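Local atomic coordinates of dermonecrotic toxin (PDB entry 2EBF), a protein that acts as a potent mitogen and dermonecrotic toxin that induces bone resorption in atrophic rhinitis of pigs, here represented by its C-terminal region. Residues M270-P276 and P289-F293; S415-Q419 and L447-K451; Y479-I484 and S505-T510. All coordinates share one frame; numbering follows the deposited sequence.

Interaction 1: residues M270-P276 and P289-F293; sequences MFYSISP and PFTFF
Met-270 runs across the Phe-293 ring and ends beside Phe-292. CB lies over one face of the Phe-293 ring, 4.1 Å from the centroid and 28° off the normal, a CH-pi contact. CG is placed beside the backbone N (chi1 -65°), and the chain then runs extended, carrying the sulfur along the same ring. SD, 3.8 Å from Phe-293 CD2, makes a Met-aromatic contact from an oblique position, not over the ring centre. The terminal CE comes to the edge of the Phe-292 ring, near its plane, with Met-270 CE 4.2 Å from Phe-292 CE2.

Ile-274, one turn on, points its two branches at different residues of helix 288-300. Its CG2 branch presses on the backbone of the second helix, 3.4 Å from Phe-290 CA, while the CD1 branch meets Pro-289 CB at 4.0 Å. Further along, Pro-276 places its N over one face of the Phe-290 ring, and Pro-276 CD lies 3.7 Å from Phe-290 CE2.

The contact thus joins the last part of helix 267-273, and the loop leaving it, to the start of helix 288-300. Strand 260-263 touches Met-270 and Phe-292 through Ile-263 and Leu-261, and helix 234-248 adds Leu-238 and Leu-242 against Phe-292.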
loop_
_atom_site.group_PDB
_atom_site.type_symbol
_atom_site.label_atom_id
_atom_site.label_comp_id
_atom_site.label_asym_id
_atom_site.label_seq_id
_atom_site.Cartn_x
_atom_site.Cartn_y
_atom_site.Cartn_z
ATOM N N MET A 270 -0.308 16.821 18.323
ATOM C CA MET A 270 -0.982 17.646 19.312
ATOM C C MET A 270 -1.829 16.817 20.269
ATOM O O MET A 270 -1.791 17.040 21.479
ATOM C CB MET A 270 -1.837 18.706 18.628
ATOM C CG MET A 270 -1.026 19.707 17.857
ATOM S SD MET A 270 -2.056 21.101 17.396
ATOM C CE MET A 270 -0.834 22.168 16.649
ATOM N N PHE A 271 -2.572 15.856 19.729
ATOM C CA PHE A 271 -3.461 15.019 20.534
ATOM C C PHE A 271 -2.731 14.252 21.637
ATOM O O PHE A 271 -3.247 14.121 22.750
ATOM C CB PHE A 271 -4.231 14.039 19.653
ATOM C CG PHE A 271 -5.186 13.159 20.411
ATOM C CD1 PHE A 271 -6.515 13.539 20.579
ATOM C CD2 PHE A 271 -4.759 11.956 20.961
ATOM C CE1 PHE A 271 -7.405 12.730 21.279
ATOM C CE2 PHE A 271 -5.641 11.136 21.666
ATOM C CZ PHE A 271 -6.971 11.529 21.823
ATOM N N TYR A 272 -1.544 13.741 21.323
ATOM C CA TYR A 272 -0.789 12.919 22.275
ATOM C C TYR A 272 0.146 13.716 23.185
ATOM O O TYR A 272 0.676 13.174 24.154
ATOM C CB TYR A 272 -0.046 11.785 21.547
ATOM C CG TYR A 272 -0.967 10.645 21.170
ATOM C CD1 TYR A 272 -1.298 10.384 19.832
ATOM C CD2 TYR A 272 -1.543 9.848 22.159
ATOM C CE1 TYR A 272 -2.166 9.337 19.502
ATOM C CE2 TYR A 272 -2.411 8.810 21.837
ATOM C CZ TYR A 272 -2.717 8.559 20.513
ATOM O OH TYR A 272 -3.572 7.521 20.226
ATOM N N SER A 273 0.329 14.997 22.886
ATOM C CA SER A 273 1.150 15.872 23.718
ATOM C C SER A 273 0.342 16.946 24.463
ATOM O O SER A 273 0.895 17.669 25.295
ATOM C CB SER A 273 2.284 16.513 22.896
ATOM O OG SER A 273 1.774 17.318 21.842
ATOM N N ILE A 274 -0.958 17.043 24.177
ATOM C CA ILE A 274 -1.808 18.072 24.789
ATOM C C ILE A 274 -3.089 17.484 25.403
ATOM O O ILE A 274 -3.958 16.978 24.688
ATOM C CB ILE A 274 -2.139 19.218 23.788
ATOM C CG1 ILE A 274 -0.857 19.925 23.331
ATOM C CG2 ILE A 274 -3.105 20.219 24.407
ATOM C CD1 ILE A 274 -1.011 20.760 22.064
ATOM N N SER A 275 -3.184 17.557 26.735
ATOM C CA SER A 275 -4.348 17.070 27.488
ATOM C C SER A 275 -4.279 17.570 28.937
ATOM O O SER A 275 -3.281 18.183 29.319
ATOM C CB SER A 275 -4.407 15.539 27.465
ATOM O OG SER A 275 -3.557 14.994 28.455
ATOM N N PRO A 276 -5.331 17.316 29.752
ATOM C CA PRO A 276 -5.243 17.659 31.181
ATOM C C PRO A 276 -4.034 17.042 31.896
ATOM O O PRO A 276 -3.543 17.623 32.866
ATOM C CB PRO A 276 -6.554 17.108 31.769
ATOM C CG PRO A 276 -7.114 16.181 30.718
ATOM C CD PRO A 276 -6.652 16.751 29.417
ATOM N N PRO A 289 -1.677 25.475 25.788
ATOM C CA PRO A 289 -1.761 24.640 24.587
ATOM C C PRO A 289 -3.078 23.888 24.546
ATOM O O PRO A 289 -3.651 23.715 23.472
ATOM C CB PRO A 289 -0.594 23.657 24.754
ATOM C CG PRO A 289 0.298 24.265 25.786
ATOM C CD PRO A 289 -0.620 24.997 26.701
ATOM N N PHE A 290 -3.550 23.459 25.716
ATOM C CA PHE A 290 -4.808 22.731 25.839
ATOM C C PHE A 290 -5.995 23.611 25.444
ATOM O O PHE A 290 -6.898 23.160 24.735
ATOM C CB PHE A 290 -4.964 22.152 27.254
ATOM C CG PHE A 290 -6.223 21.352 27.459
ATOM C CD1 PHE A 290 -7.243 21.836 28.276
ATOM C CD2 PHE A 290 -6.394 20.119 26.841
ATOM C CE1 PHE A 290 -8.418 21.100 28.469
ATOM C CE2 PHE A 290 -7.564 19.377 27.025
ATOM C CZ PHE A 290 -8.577 19.868 27.842
ATOM N N THR A 291 -5.973 24.865 25.892
ATOM C CA THR A 291 -6.980 25.854 25.509
ATOM C C THR A 291 -6.988 26.032 23.992
ATOM O O THR A 291 -8.045 25.966 23.358
ATOM C CB THR A 291 -6.728 27.213 26.210
ATOM O OG1 THR A 291 -6.654 27.016 27.630
ATOM C CG2 THR A 291 -7.846 28.215 25.891
ATOM N N PHE A 292 -5.799 26.243 23.428
ATOM C CA PHE A 292 -5.610 26.396 21.988
ATOM C C PHE A 292 -6.176 25.210 21.200
ATOM O O PHE A 292 -6.908 25.396 20.225
ATOM C CB PHE A 292 -4.121 26.598 21.681
ATOM C CG PHE A 292 -3.786 26.563 20.216
ATOM C CD1 PHE A 292 -3.879 27.717 19.439
ATOM C CD2 PHE A 292 -3.371 25.374 19.610
ATOM C CE1 PHE A 292 -3.571 27.692 18.078
ATOM C CE2 PHE A 292 -3.057 25.335 18.251
ATOM C CZ PHE A 292 -3.156 26.496 17.482
ATOM N N PHE A 293 -5.847 24.000 21.643
ATOM C CA PHE A 293 -6.265 22.775 20.965
ATOM C C PHE A 293 -7.748 22.491 21.186
ATOM O O PHE A 293 -8.437 22.023 20.276
ATOM C CB PHE A 293 -5.399 21.592 21.435
ATOM C CG PHE A 293 -5.575 20.331 20.619
ATOM C CD1 PHE A 293 -5.970 19.144 21.232
ATOM C CD2 PHE A 293 -5.336 20.326 19.244
ATOM C CE1 PHE A 293 -6.126 17.971 20.491
ATOM C CE2 PHE A 293 -5.495 19.150 18.490
ATOM C CZ PHE A 293 -5.892 17.979 19.116
#

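Interaction 2: residues S415-Q419 and L447-K451; sequences SQFLQ and LQSAK
A water is held between Leu-418 and Lys-451: its oxygen donates to Leu-418 O, 3.2 Å away near the end of helix 407-418, and accepts a weak bond from Lys-451 NZ. The polar link between the helices is therefore indirect and modest. Gln-419, where the chain leaves helical geometry, folds back instead: Gln-419 NE2 donates to Ser-415 OG at 2.8 Å with an N-H...O angle of 146°.

Most of the contact is apolar and centred on Phe-417. Leu-447 CD1 sits over the middle of one ring face, 3.8 Å from the centroid and only 9° off the normal; the other methyl, Leu-447 CD2, is 3.5 Å from Phe-417 CD2. The opposite face receives Lys-451 CD off-centre, 4.2 Å from the centroid and 30° off the normal, so the ring is sandwiched between a leucine methyl and a lysine methylene.

Both helices belong to the long beta-alpha-beta connection from strand 399-402 to its parallel neighbour, strand 456-461. Helix 425-434, between them in sequence, supplies Leu-427 to both Phe-417 and Leu-447, and Trp-424 meets the Phe-417 ring edge-to-face.

The straight start of the lysine, CG anti to the backbone N, carries CD over the ring and to 3.3 Å from Phe-417 O; bends at the third and fourth torsions then turn CE and NZ off that line, with NZ at the water. Leu-418 reaches the neighbouring helix with one branch, Leu-418 CD2 resting 3.8 Å from Lys-451 CA.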
loop_
_atom_site.group_PDB
_atom_site.type_symbol
_atom_site.label_atom_id
_atom_site.label_comp_id
_atom_site.label_asym_id
_atom_site.label_seq_id
_atom_site.Cartn_x
_atom_site.Cartn_y
_atom_site.Cartn_z
ATOM N N SER A 415 16.905 11.003 21.280
ATOM C CA SER A 415 18.351 11.081 21.156
ATOM C C SER A 415 18.898 12.230 22.006
ATOM O O SER A 415 19.936 12.092 22.647
ATOM C CB SER A 415 18.740 11.244 19.688
ATOM O OG SER A 415 20.137 11.128 19.529
ATOM N N GLN A 416 18.172 13.347 22.027
ATOM C CA GLN A 416 18.497 14.477 22.896
ATOM C C GLN A 416 18.450 14.126 24.386
ATOM O O GLN A 416 19.375 14.462 25.135
ATOM C CB GLN A 416 17.577 15.662 22.603
ATOM C CG GLN A 416 18.232 16.790 21.821
ATOM C CD GLN A 416 18.288 16.562 20.321
ATOM O OE1 GLN A 416 17.737 17.350 19.549
ATOM N NE2 GLN A 416 18.960 15.493 19.897
ATOM N N PHE A 417 17.380 13.455 24.810
ATOM C CA PHE A 417 17.242 13.017 26.193
ATOM C C PHE A 417 18.407 12.127 26.612
ATOM O O PHE A 417 18.993 12.331 27.672
ATOM C CB PHE A 417 15.922 12.276 26.417
ATOM C CG PHE A 417 15.804 11.660 27.785
ATOM C CD1 PHE A 417 15.242 12.374 28.838
ATOM C CD2 PHE A 417 16.277 10.371 28.031
ATOM C CE1 PHE A 417 15.139 11.810 30.111
ATOM C CE2 PHE A 417 16.179 9.804 29.299
ATOM C CZ PHE A 417 15.609 10.526 30.340
ATOM N N LEU A 418 18.727 11.143 25.773
ATOM C CA LEU A 418 19.769 10.158 26.069
ATOM C C LEU A 418 21.152 10.780 26.219
ATOM O O LEU A 418 21.983 10.277 26.974
ATOM C CB LEU A 418 19.813 9.082 24.984
ATOM C CG LEU A 418 18.660 8.077 24.948
ATOM C CD1 LEU A 418 18.812 7.169 23.742
ATOM C CD2 LEU A 418 18.605 7.262 26.231
ATOM N N GLN A 419 21.385 11.869 25.492
ATOM C CA GLN A 419 22.674 12.570 25.514
ATOM C C GLN A 419 22.736 13.690 26.559
ATOM O O GLN A 419 23.712 14.444 26.616
ATOM C CB GLN A 419 23.008 13.092 24.110
ATOM C CG GLN A 419 23.516 11.999 23.164
ATOM C CD GLN A 419 22.901 12.078 21.774
ATOM O OE1 GLN A 419 23.077 13.066 21.054
ATOM N NE2 GLN A 419 22.169 11.026 21.389
ATOM N N LEU A 447 12.419 5.101 30.122
ATOM C CA LEU A 447 13.314 5.972 29.375
ATOM C C LEU A 447 14.517 6.364 30.225
ATOM O O LEU A 447 15.650 6.365 29.748
ATOM C CB LEU A 447 12.588 7.253 28.980
ATOM C CG LEU A 447 12.853 7.910 27.623
ATOM C CD1 LEU A 447 12.562 9.398 27.724
ATOM C CD2 LEU A 447 14.256 7.672 27.072
ATOM N N GLN A 448 14.242 6.731 31.474
ATOM C CA GLN A 448 15.283 7.125 32.412
ATOM C C GLN A 448 16.297 5.989 32.569
ATOM O O GLN A 448 17.512 6.223 32.561
ATOM C CB GLN A 448 14.656 7.517 33.759
ATOM C CG GLN A 448 15.603 8.210 34.742
ATOM C CD GLN A 448 16.324 9.390 34.125
ATOM O OE1 GLN A 448 17.534 9.340 33.912
ATOM N NE2 GLN A 448 15.580 10.447 33.807
ATOM N N SER A 449 15.800 4.757 32.686
ATOM C CA SER A 449 16.680 3.597 32.869
ATOM C C SER A 449 17.603 3.347 31.672
ATOM O O SER A 449 18.752 2.941 31.849
ATOM C CB SER A 449 15.879 2.337 33.205
ATOM O OG SER A 449 15.255 1.789 32.049
ATOM N N ALA A 450 17.100 3.600 30.463
ATOM C CA ALA A 450 17.892 3.440 29.240
ATOM C C ALA A 450 19.080 4.404 29.219
ATOM O O ALA A 450 20.187 4.040 28.804
ATOM C CB ALA A 450 17.011 3.642 27.998
ATOM N N LYS A 451 18.842 5.631 29.671
ATOM C CA LYS A 451 19.891 6.636 29.764
ATOM C C LYS A 451 20.919 6.236 30.821
ATOM O O LYS A 451 22.112 6.166 30.527
ATOM C CB LYS A 451 19.301 8.012 30.077
ATOM C CG LYS A 451 20.343 9.132 30.132
ATOM C CD LYS A 451 19.707 10.507 30.335
ATOM C CE LYS A 451 19.611 10.878 31.802
ATOM N NZ LYS A 451 20.776 11.677 32.298
HETATM O O HOH W 1 22.958 10.992 29.903
#

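Interaction 3: residues Y479-I484 and S505-T510; sequences YKGNII and SLLNST
Lys-480 meets Thr-510 end-on, while Leu-506 runs antiparallel alongside the lysine methylenes; these two orientations define the contact. The lysine is fully extended, from CG anti to the backbone N (chi1 179°) out to the ammonium group, and so spans from helix 473-490 to the segment after helix 504-507, where the chain passes through Asn-508 into strand 510-511. There Lys-480 NZ donates to Thr-510 OG1 at 2.7 Å and to Asn-508 O at 2.8 Å. The second bond meets the carbonyl at a C=O...N angle of 147°, with the nitrogen tilted 19° out of the carbonyl plane. Met-517 O and Pro-518 O add weak bonds, so the ammonium group of this buried lysine is surrounded by neutral oxygens, which would be expected to stabilise its positive charge.

The methylene chain is used as well. Leu-506 CD2 packs 3.8 Å from Lys-480 CB, near the root of the lysine, while Lys-480 CE passes 3.5 Å from Leu-506 O. The other leucine branch serves a different partner: Ile-483 lies roughly perpendicular to Leu-506, their CD1 atoms 3.8 Å apart. Ile-483 CD1 also lies over one face of the Tyr-479 ring, offset toward the rim, and the ring's CE2 is a looser neighbour of Leu-506 CD2.

Helix 473-490 belongs to the crossover between parallel strands 456-461 and 498-502, and helix 504-507 follows the latter strand. Leu-520 of helix 520-524 touches both Leu-506 and Ile-484, Thr-510 pairs by backbone with Met-517 of strand 516-517, and helix 312-333 reaches Ile-484 through Leu-332.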
loop_
_atom_site.group_PDB
_atom_site.type_symbol
_atom_site.label_atom_id
_atom_site.label_comp_id
_atom_site.label_asym_id
_atom_site.label_seq_id
_atom_site.Cartn_x
_atom_site.Cartn_y
_atom_site.Cartn_z
ATOM N N TYR A 479 -2.544 1.315 10.982
ATOM C CA TYR A 479 -1.707 1.773 12.086
ATOM C C TYR A 479 -0.720 0.683 12.533
ATOM O O TYR A 479 0.471 0.940 12.685
ATOM C CB TYR A 479 -2.602 2.243 13.238
ATOM C CG TYR A 479 -1.856 2.626 14.485
ATOM C CD1 TYR A 479 -1.087 3.785 14.529
ATOM C CD2 TYR A 479 -1.917 1.826 15.623
ATOM C CE1 TYR A 479 -0.395 4.138 15.678
ATOM C CE2 TYR A 479 -1.227 2.171 16.780
ATOM C CZ TYR A 479 -0.467 3.328 16.794
ATOM O OH TYR A 479 0.218 3.676 17.940
ATOM N N LYS A 480 -1.223 -0.536 12.711
ATOM C CA LYS A 480 -0.379 -1.656 13.123
ATOM C C LYS A 480 0.699 -1.957 12.083
ATOM O O LYS A 480 1.847 -2.243 12.431
ATOM C CB LYS A 480 -1.231 -2.898 13.356
ATOM C CG LYS A 480 -0.426 -4.128 13.764
ATOM C CD LYS A 480 -1.356 -5.306 13.944
ATOM C CE LYS A 480 -0.634 -6.488 14.546
ATOM N NZ LYS A 480 -1.517 -7.696 14.563
ATOM N N GLY A 481 0.317 -1.896 10.810
ATOM C CA GLY A 481 1.228 -2.211 9.718
ATOM C C GLY A 481 2.444 -1.314 9.698
ATOM O O GLY A 481 3.556 -1.785 9.473
ATOM N N ASN A 482 2.240 -0.022 9.932
ATOM C CA ASN A 482 3.359 0.928 9.945
ATOM C C ASN A 482 4.333 0.699 11.108
ATOM O O ASN A 482 5.545 0.926 10.985
ATOM C CB ASN A 482 2.838 2.363 9.964
ATOM C CG ASN A 482 2.152 2.765 8.658
ATOM O OD1 ASN A 482 1.321 3.680 8.647
ATOM N ND2 ASN A 482 2.498 2.094 7.559
ATOM N N ILE A 483 3.803 0.253 12.239
ATOM C CA ILE A 483 4.632 -0.050 13.406
ATOM C C ILE A 483 5.453 -1.319 13.167
ATOM O O ILE A 483 6.646 -1.358 13.424
ATOM C CB ILE A 483 3.765 -0.161 14.678
ATOM C CG1 ILE A 483 3.158 1.212 14.979
ATOM C CG2 ILE A 483 4.596 -0.681 15.874
ATOM C CD1 ILE A 483 2.271 1.262 16.190
ATOM N N ILE A 484 4.799 -2.359 12.673
ATOM C CA ILE A 484 5.477 -3.605 12.337
ATOM C C ILE A 484 6.590 -3.389 11.301
ATOM O O ILE A 484 7.705 -3.906 11.457
ATOM C CB ILE A 484 4.441 -4.677 11.916
ATOM C CG1 ILE A 484 3.815 -5.258 13.195
ATOM C CG2 ILE A 484 5.082 -5.755 11.050
ATOM C CD1 ILE A 484 2.649 -6.173 12.973
ATOM N N SER A 505 -3.034 -5.346 21.003
ATOM C CA SER A 505 -3.462 -5.324 19.595
ATOM C C SER A 505 -2.308 -5.295 18.573
ATOM O O SER A 505 -2.511 -5.567 17.381
ATOM C CB SER A 505 -4.387 -4.133 19.357
ATOM O OG SER A 505 -3.689 -2.909 19.509
ATOM N N LEU A 506 -1.106 -4.953 19.027
ATOM C CA LEU A 506 0.047 -4.909 18.128
ATOM C C LEU A 506 0.882 -6.178 18.252
ATOM O O LEU A 506 1.523 -6.604 17.293
ATOM C CB LEU A 506 0.913 -3.671 18.414
ATOM C CG LEU A 506 0.213 -2.302 18.386
ATOM C CD1 LEU A 506 1.180 -1.201 18.802
ATOM C CD2 LEU A 506 -0.400 -1.996 16.999
ATOM N N LEU A 507 0.851 -6.771 19.441
ATOM C CA LEU A 507 1.721 -7.888 19.811
ATOM C C LEU A 507 1.493 -9.145 18.992
ATOM O O LEU A 507 2.418 -9.639 18.346
ATOM C CB LEU A 507 1.533 -8.220 21.296
ATOM C CG LEU A 507 1.972 -7.154 22.307
ATOM C CD1 LEU A 507 1.576 -7.549 23.719
ATOM C CD2 LEU A 507 3.464 -6.966 22.220
ATOM N N ASN A 508 0.264 -9.663 19.058
ATOM C CA ASN A 508 -0.145 -10.891 18.373
ATOM C C ASN A 508 -1.051 -10.605 17.176
ATOM O O ASN A 508 -1.208 -9.444 16.781
ATOM C CB ASN A 508 -0.837 -11.838 19.366
ATOM C CG ASN A 508 0.154 -12.507 20.316
ATOM O OD1 ASN A 508 1.173 -13.063 19.885
ATOM N ND2 ASN A 508 -0.141 -12.455 21.611
ATOM N N SER A 509 -1.643 -11.651 16.602
ATOM C CA SER A 509 -2.390 -11.508 15.351
ATOM C C SER A 509 -3.673 -10.725 15.529
ATOM O O SER A 509 -4.233 -10.674 16.625
ATOM C CB SER A 509 -2.670 -12.867 14.696
ATOM O OG SER A 509 -1.455 -13.549 14.409
ATOM N N THR A 510 -4.103 -10.081 14.450
ATOM C CA THR A 510 -5.376 -9.365 14.394
ATOM C C THR A 510 -5.964 -9.598 12.992
ATOM O O THR A 510 -5.246 -10.062 12.095
ATOM C CB THR A 510 -5.201 -7.845 14.608
ATOM O OG1 THR A 510 -4.121 -7.377 13.785
ATOM C CG2 THR A 510 -4.946 -7.499 16.096
#

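All three contacts lie within the C2 domain of the toxin, in series along the chain and without direct touch. Interactions 1 and 3 come nearest, about 6 Å between closest atoms although their centres are about 26 Å apart, and Ser-466 bridges them: its O bonds Tyr-272 OH and it packs on Tyr-479. Interactions 1 and 2 have centres about 24 Å apart and share helix 425-434, which touches Ser-273 and also Phe-417 and Leu-447. Interactions 2 and 3 belong to different connections of one mixed sheet, between strands that run parallel, about 16 Å apart at closest atoms. None supplies a residue to the phosphonate pocket of Gly-624 to Ser-628, in the C3 domain, or to the glycan pockets.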